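Local coordinates for Glyco_hydro_cc domain-containing protein (Pseudomonas viridiflava, PDB 6UAV) that probably cleaves beta-1,3-glucans as an endo-beta-1,3-glucanase of glycoside hydrolase family 128, built on a TIM-barrel catalytic core, at residues A[19-22]-A[23-27]; A[204-207]-A[208-212]. All coordinates share one frame; numbering follows the deposited sequence.

Interaction 1. Residues A[19-22]-A[23-27]; sequences SALS and TGMSW
Thr23 OG1 and Ala20 O lie 3.7 Å apart at the end of helix 15-22, joined by one water that donates to Ala20 O at 2.6 Å and sits 2.9 Å from Thr23 OG1. The hydroxyl is set between its own backbone N and carbonyl carbon (chi1 64°). Gly24 follows, its amide N donating to Leu21 O over 3.3 Å. Met25 N reaches the same oxygen at 3.0 Å, with a rather bent N-H...O angle of 137°, so Leu21 O takes the amides three and four residues on as the chain turns out of the helix. The Met25 side chain starts with CG anti to its backbone N (chi1 179°); this extended run carries SD to 3.9 Å from Leu21 CD1, and the bend about CG-SD brings CE to 3.9 Å from Leu21 CB, the two side chains passing at a slant. Val50 touches Met25 as well, while Lys2 NZ bonds to the carbonyls of Ser22 and Met25. Beyond, Trp27 enters strand 27-29, making this the helix-to-strand turn of a beta/alpha barrel. Its exit is thus secured twice over: by a water bridge at exposed Thr23, and by paired amide bonds with sulfur and methyl packing in the buried part.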
ATOM      1  N   SER A  19      -7.776 -11.115  15.345  1.00 14.94           N
ATOM      2  CA  SER A  19      -7.283 -11.396  16.715  1.00 15.47           C
ATOM      3  C   SER A  19      -5.770 -11.620  16.622  1.00 15.92           C
ATOM      4  O   SER A  19      -4.989 -10.994  17.407  1.00 16.04           O
ATOM      5  CB  SER A  19      -7.958 -12.596  17.333  1.00 16.00           C
ATOM      6  OG  SER A  19      -9.313 -12.333  17.708  1.00 16.18           O
ATOM      7  N   ALA A  20      -5.351 -12.433  15.648  1.00 15.47           N
ATOM      8  CA  ALA A  20      -3.935 -12.861  15.497  1.00 16.43           C
ATOM      9  C   ALA A  20      -3.081 -11.626  15.136  1.00 16.24           C
ATOM     10  O   ALA A  20      -2.001 -11.405  15.761  1.00 16.91           O
ATOM     11  CB  ALA A  20      -3.891 -13.961  14.446  1.00 16.09           C
ATOM     12  N   LEU A  21      -3.560 -10.827  14.183  1.00 15.91           N
ATOM     13  CA  LEU A  21      -2.769  -9.700  13.606  1.00 16.03           C
ATOM     14  C   LEU A  21      -2.755  -8.513  14.559  1.00 16.43           C
ATOM     15  O   LEU A  21      -1.804  -7.767  14.512  1.00 14.98           O
ATOM     16  CB  LEU A  21      -3.339  -9.265  12.267  1.00 15.41           C
ATOM     17  CG  LEU A  21      -3.149 -10.273  11.139  1.00 16.11           C
ATOM     18  CD1 LEU A  21      -4.025  -9.887   9.993  1.00 16.32           C
ATOM     19  CD2 LEU A  21      -1.683 -10.430  10.736  1.00 16.49           C
ATOM     20  N   SER A  22      -3.765  -8.320  15.380  1.00 17.90           N
ATOM     21  CA  SER A  22      -4.011  -6.968  15.927  1.00 18.02           C
ATOM     22  C   SER A  22      -3.075  -6.646  17.076  1.00 18.52           C
ATOM     23  O   SER A  22      -2.993  -5.473  17.414  1.00 18.90           O
ATOM     24  CB  SER A  22      -5.450  -6.840  16.332  1.00 19.72           C
ATOM     25  OG  SER A  22      -5.688  -7.697  17.403  1.00 21.36           O
ATOM     26  N   THR A  23      -2.317  -7.615  17.581  1.00 18.64           N
ATOM     27  CA  THR A  23      -1.292  -7.341  18.626  1.00 19.59           C
ATOM     28  C   THR A  23      -0.193  -6.421  18.097  1.00 18.54           C
ATOM     29  O   THR A  23       0.340  -5.641  18.894  1.00 19.26           O
ATOM     30  CB  THR A  23      -0.731  -8.634  19.212  1.00 21.91           C
ATOM     31  OG1 THR A  23      -0.066  -9.279  18.128  1.00 22.65           O
ATOM     32  CG2 THR A  23      -1.849  -9.443  19.841  1.00 23.18           C
ATOM     33  N   GLY A  24       0.149  -6.509  16.828  1.00 16.70           N
ATOM     34  CA  GLY A  24       1.211  -5.663  16.227  1.00 17.28           C
ATOM     35  C   GLY A  24       0.785  -4.859  14.992  1.00 17.07           C
ATOM     36  O   GLY A  24       1.600  -4.066  14.526  1.00 18.76           O
ATOM     37  N   MET A  25      -0.373  -5.104  14.395  1.00 16.31           N
ATOM     38  CA  MET A  25      -0.787  -4.511  13.108  1.00 16.53           C
ATOM     39  C   MET A  25      -1.776  -3.388  13.403  1.00 15.05           C
ATOM     40  O   MET A  25      -2.776  -3.699  14.104  1.00 15.03           O
ATOM     41  CB  MET A  25      -1.504  -5.556  12.244  1.00 18.00           C
ATOM     42  CG  MET A  25      -1.980  -5.007  10.934  1.00 18.96           C
ATOM     43  SD  MET A  25      -3.105  -6.089   9.931  1.00 19.83           S
ATOM     44  CE  MET A  25      -4.656  -5.865  10.798  1.00 20.48           C
ATOM     45  N   SER A  26      -1.559  -2.182  12.875  1.00 13.61           N
ATOM     46  CA  SER A  26      -2.470  -1.027  13.027  1.00 13.74           C
ATOM     47  C   SER A  26      -3.474  -0.959  11.882  1.00 12.75           C
ATOM     48  O   SER A  26      -4.568  -0.435  12.118  1.00 12.83           O
ATOM     49  CB  SER A  26      -1.664   0.199  13.175  1.00 14.96           C
ATOM     50  OG  SER A  26      -1.182   0.199  14.501  1.00 17.61           O
ATOM     51  N   TRP A  27      -3.159  -1.455  10.677  1.00 12.26           N
ATOM     52  CA  TRP A  27      -4.097  -1.206   9.562  1.00 11.58           C
ATOM     53  C   TRP A  27      -3.957  -2.253   8.473  1.00 11.37           C
ATOM     54  O   TRP A  27      -2.963  -2.989   8.438  1.00 11.11           O
ATOM     55  CB  TRP A  27      -3.871   0.207   8.996  1.00 11.86           C
ATOM     56  CG  TRP A  27      -2.583   0.346   8.245  1.00 11.64           C
ATOM     57  CD1 TRP A  27      -1.320   0.398   8.776  1.00 11.79           C
ATOM     58  CD2 TRP A  27      -2.403   0.310   6.817  1.00 11.10           C
ATOM     59  NE1 TRP A  27      -0.374   0.446   7.785  1.00 11.93           N
ATOM     60  CE2 TRP A  27      -1.018   0.405   6.569  1.00 11.58           C
ATOM     61  CE3 TRP A  27      -3.277   0.243   5.741  1.00 11.38           C
ATOM     62  CZ2 TRP A  27      -0.521   0.497   5.276  1.00 11.40           C
ATOM     63  CZ3 TRP A  27      -2.774   0.335   4.474  1.00 11.23           C
ATOM     64  CH2 TRP A  27      -1.418   0.417   4.236  1.00 11.18           C
TER
HETATM   65  O   HOH W   1      -0.904 -12.013  18.061  1.00 24.86           O

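Interaction 2. Residues A[204-207]-A[208-212]; sequences KQQM and AEMVT
Glu209 gathers the side-chain bonds of this helical turn. Its carboxylate receives Gln205 NE2 on OE2 at 2.9 Å and Gln206 NE2 on OE1 at 3.3 Å; both bonds are weak and bent, and each amide plane stands steeply to the carboxylate, at 75° and 71°. The two glutamines are themselves tied by a straighter bond, Gln206 NE2 to Gln205 OE1 at 2.9 Å, which lies in the plane of the Gln205 side-chain C=O group, at one of its lone pairs. Gln205 bends at its second torsion (chi2 -77°), which turns its amide back over the helix surface toward Glu209. The other end of the Gln206 amide, OE1, is bonded to Asn187.

Backbone bonds run from each residue to the one four before it, such as Val211 N to Met207 O at 2.8 Å. Beside the bond from Met210 N to Gln206 O, Met210 CG also comes within 3.1 Å of that oxygen, a close carbon-to-carbonyl approach. These bonds belong to helix 200-216, which links strands 180-185 and 220-225 in a beta-alpha-beta crossover of the TIM barrel.

Apolar contacts occupy the inward side. Met207 and Val211 run alongside each other in the same direction, with Met207 CG 4.0 Å from Val211 CG2. Phe185 and Tyr223 of the flanking strands meet Val211, and Leu249 of helix 248-255 packs on Met207. Met210 also touches Phe185.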
ATOM      1  N   LYS A 204      12.977 -13.528   6.934  1.00 16.05           N
ATOM      2  CA  LYS A 204      12.941 -12.870   8.286  1.00 16.49           C
ATOM      3  C   LYS A 204      14.028 -11.798   8.349  1.00 16.62           C
ATOM      4  O   LYS A 204      13.797 -10.650   8.852  1.00 16.12           O
ATOM      5  CB  LYS A 204      13.106 -13.889   9.427  1.00 17.77           C
ATOM      6  CG  LYS A 204      11.893 -14.761   9.731  1.00 18.18           C
ATOM      7  CD  LYS A 204      12.151 -15.853  10.761  1.00 20.09           C
ATOM      8  CE  LYS A 204      12.328 -15.257  12.139  1.00 20.91           C
ATOM      9  NZ  LYS A 204      12.634 -16.323  13.110  1.00 23.00           N
ATOM     10  N   GLN A 205      15.223 -12.138   7.861  1.00 16.84           N
ATOM     11  CA  GLN A 205      16.368 -11.191   7.849  1.00 16.88           C
ATOM     12  C   GLN A 205      15.951  -9.941   7.068  1.00 16.26           C
ATOM     13  O   GLN A 205      16.197  -8.802   7.520  1.00 16.49           O
ATOM     14  CB  GLN A 205      17.603 -11.906   7.325  1.00 17.62           C
ATOM     15  CG  GLN A 205      18.888 -11.106   7.513  1.00 18.54           C
ATOM     16  CD  GLN A 205      19.074  -9.974   6.534  1.00 18.06           C
ATOM     17  OE1 GLN A 205      18.586 -10.007   5.401  1.00 18.19           O
ATOM     18  NE2 GLN A 205      19.780  -8.941   6.970  1.00 18.96           N
ATOM     19  N   GLN A 206      15.371 -10.131   5.898  1.00 15.38           N
ATOM     20  CA  GLN A 206      15.056  -8.991   5.018  1.00 15.16           C
ATOM     21  C   GLN A 206      13.842  -8.228   5.584  1.00 14.62           C
ATOM     22  O   GLN A 206      13.871  -6.976   5.554  1.00 15.19           O
ATOM     23  CB  GLN A 206      14.815  -9.469   3.597  1.00 15.21           C
ATOM     24  CG  GLN A 206      16.111  -9.584   2.823  1.00 15.79           C
ATOM     25  CD  GLN A 206      16.781  -8.228   2.687  1.00 15.72           C
ATOM     26  OE1 GLN A 206      16.253  -7.356   1.978  1.00 15.56           O
ATOM     27  NE2 GLN A 206      17.918  -8.042   3.385  1.00 16.82           N
ATOM     28  N   MET A 207      12.873  -8.916   6.187  1.00 14.71           N
ATOM     29  CA  MET A 207      11.751  -8.229   6.881  1.00 14.35           C
ATOM     30  C   MET A 207      12.314  -7.346   7.981  1.00 14.96           C
ATOM     31  O   MET A 207      11.911  -6.172   8.081  1.00 14.95           O
ATOM     32  CB  MET A 207      10.751  -9.236   7.477  1.00 14.36           C
ATOM     33  CG  MET A 207       9.739  -8.568   8.375  1.00 14.17           C
ATOM     34  SD  MET A 207       8.639  -9.778   9.100  1.00 14.78           S
ATOM     35  CE  MET A 207       7.526  -9.993   7.708  1.00 13.58           C
ATOM     36  N   ALA A 208      13.226  -7.844   8.788  1.00 15.35           N
ATOM     37  CA  ALA A 208      13.755  -7.005   9.892  1.00 16.34           C
ATOM     38  C   ALA A 208      14.459  -5.763   9.302  1.00 17.50           C
ATOM     39  O   ALA A 208      14.281  -4.650   9.808  1.00 16.56           O
ATOM     40  CB  ALA A 208      14.661  -7.839  10.785  1.00 17.36           C
ATOM     41  N   GLU A 209      15.317  -5.964   8.306  1.00 17.59           N
ATOM     42  CA  GLU A 209      16.079  -4.846   7.689  1.00 18.75           C
ATOM     43  C   GLU A 209      15.090  -3.810   7.129  1.00 17.07           C
ATOM     44  O   GLU A 209      15.208  -2.636   7.449  1.00 16.51           O
ATOM     45  CB  GLU A 209      16.992  -5.350   6.569  1.00 21.01           C
ATOM     46  CG  GLU A 209      18.342  -5.683   7.117  1.00 23.93           C
ATOM     47  CD  GLU A 209      19.501  -5.782   6.142  1.00 25.36           C
ATOM     48  OE1 GLU A 209      19.317  -5.479   4.928  1.00 28.99           O
ATOM     49  OE2 GLU A 209      20.566  -6.207   6.625  1.00 29.24           O
ATOM     50  N   MET A 210      14.137  -4.263   6.328  1.00 15.96           N
ATOM     51  CA  MET A 210      13.197  -3.344   5.643  1.00 15.85           C
ATOM     52  C   MET A 210      12.314  -2.664   6.686  1.00 15.36           C
ATOM     53  O   MET A 210      12.128  -1.460   6.564  1.00 14.45           O
ATOM     54  CB  MET A 210      12.368  -4.093   4.621  1.00 16.60           C
ATOM     55  CG  MET A 210      13.226  -4.731   3.586  1.00 18.86           C
ATOM     56  SD  MET A 210      12.301  -5.801   2.353  1.00 21.03           S
ATOM     57  CE  MET A 210      11.980  -4.430   1.287  1.00 21.25           C
ATOM     58  N   VAL A 211      11.783  -3.401   7.647  1.00 15.30           N
ATOM     59  CA  VAL A 211      10.880  -2.787   8.659  1.00 15.14           C
ATOM     60  C   VAL A 211      11.675  -1.764   9.467  1.00 16.08           C
ATOM     61  O   VAL A 211      11.142  -0.626   9.744  1.00 16.48           O
ATOM     62  CB  VAL A 211      10.220  -3.860   9.568  1.00 14.78           C
ATOM     63  CG1 VAL A 211       9.576  -3.227  10.813  1.00 15.35           C
ATOM     64  CG2 VAL A 211       9.203  -4.624   8.777  1.00 14.41           C
ATOM     65  N   THR A 212      12.902  -2.092   9.866  1.00 17.10           N
ATOM     66  CA  THR A 212      13.705  -1.137  10.681  1.00 18.16           C
ATOM     67  C   THR A 212      13.897   0.137   9.868  1.00 16.97           C
ATOM     68  O   THR A 212      13.840   1.251  10.446  1.00 15.87           O
ATOM     69  CB  THR A 212      15.049  -1.715  11.102  1.00 20.55           C
ATOM     70  OG1 THR A 212      14.762  -2.851  11.912  1.00 23.20           O
ATOM     71  CG2 THR A 212      15.897  -0.730  11.869  1.00 22.33           C
TER
HETATM   72  O   HOH W   2      20.519  -5.934   2.892  1.00 23.48           O

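Overall arrangement
Both interactions are local and belong to one TIM barrel, with centres about 18 Å apart and nearest atoms about 9 Å apart, so they do not touch. They hold different elements: interaction 1 lies where helix 15-22 gives way to strand 27-29, interaction 2 within helix 200-216, between the last two strands. The closed sheet joins first and last strands, and strand 220-225 touches both Trp27 of interaction 1 and interaction 2. In each, apolar pairs face inward (Leu21-Met25; Met207-Val211), and exposed residues (Thr23; Gln205, Glu209) lie away from them. Backbone carbonyls draw the polar partners at the helix exit; in interaction 2 an amide-carboxylate cluster runs from exposed Gln205 and Glu209 inward to buried Gln206.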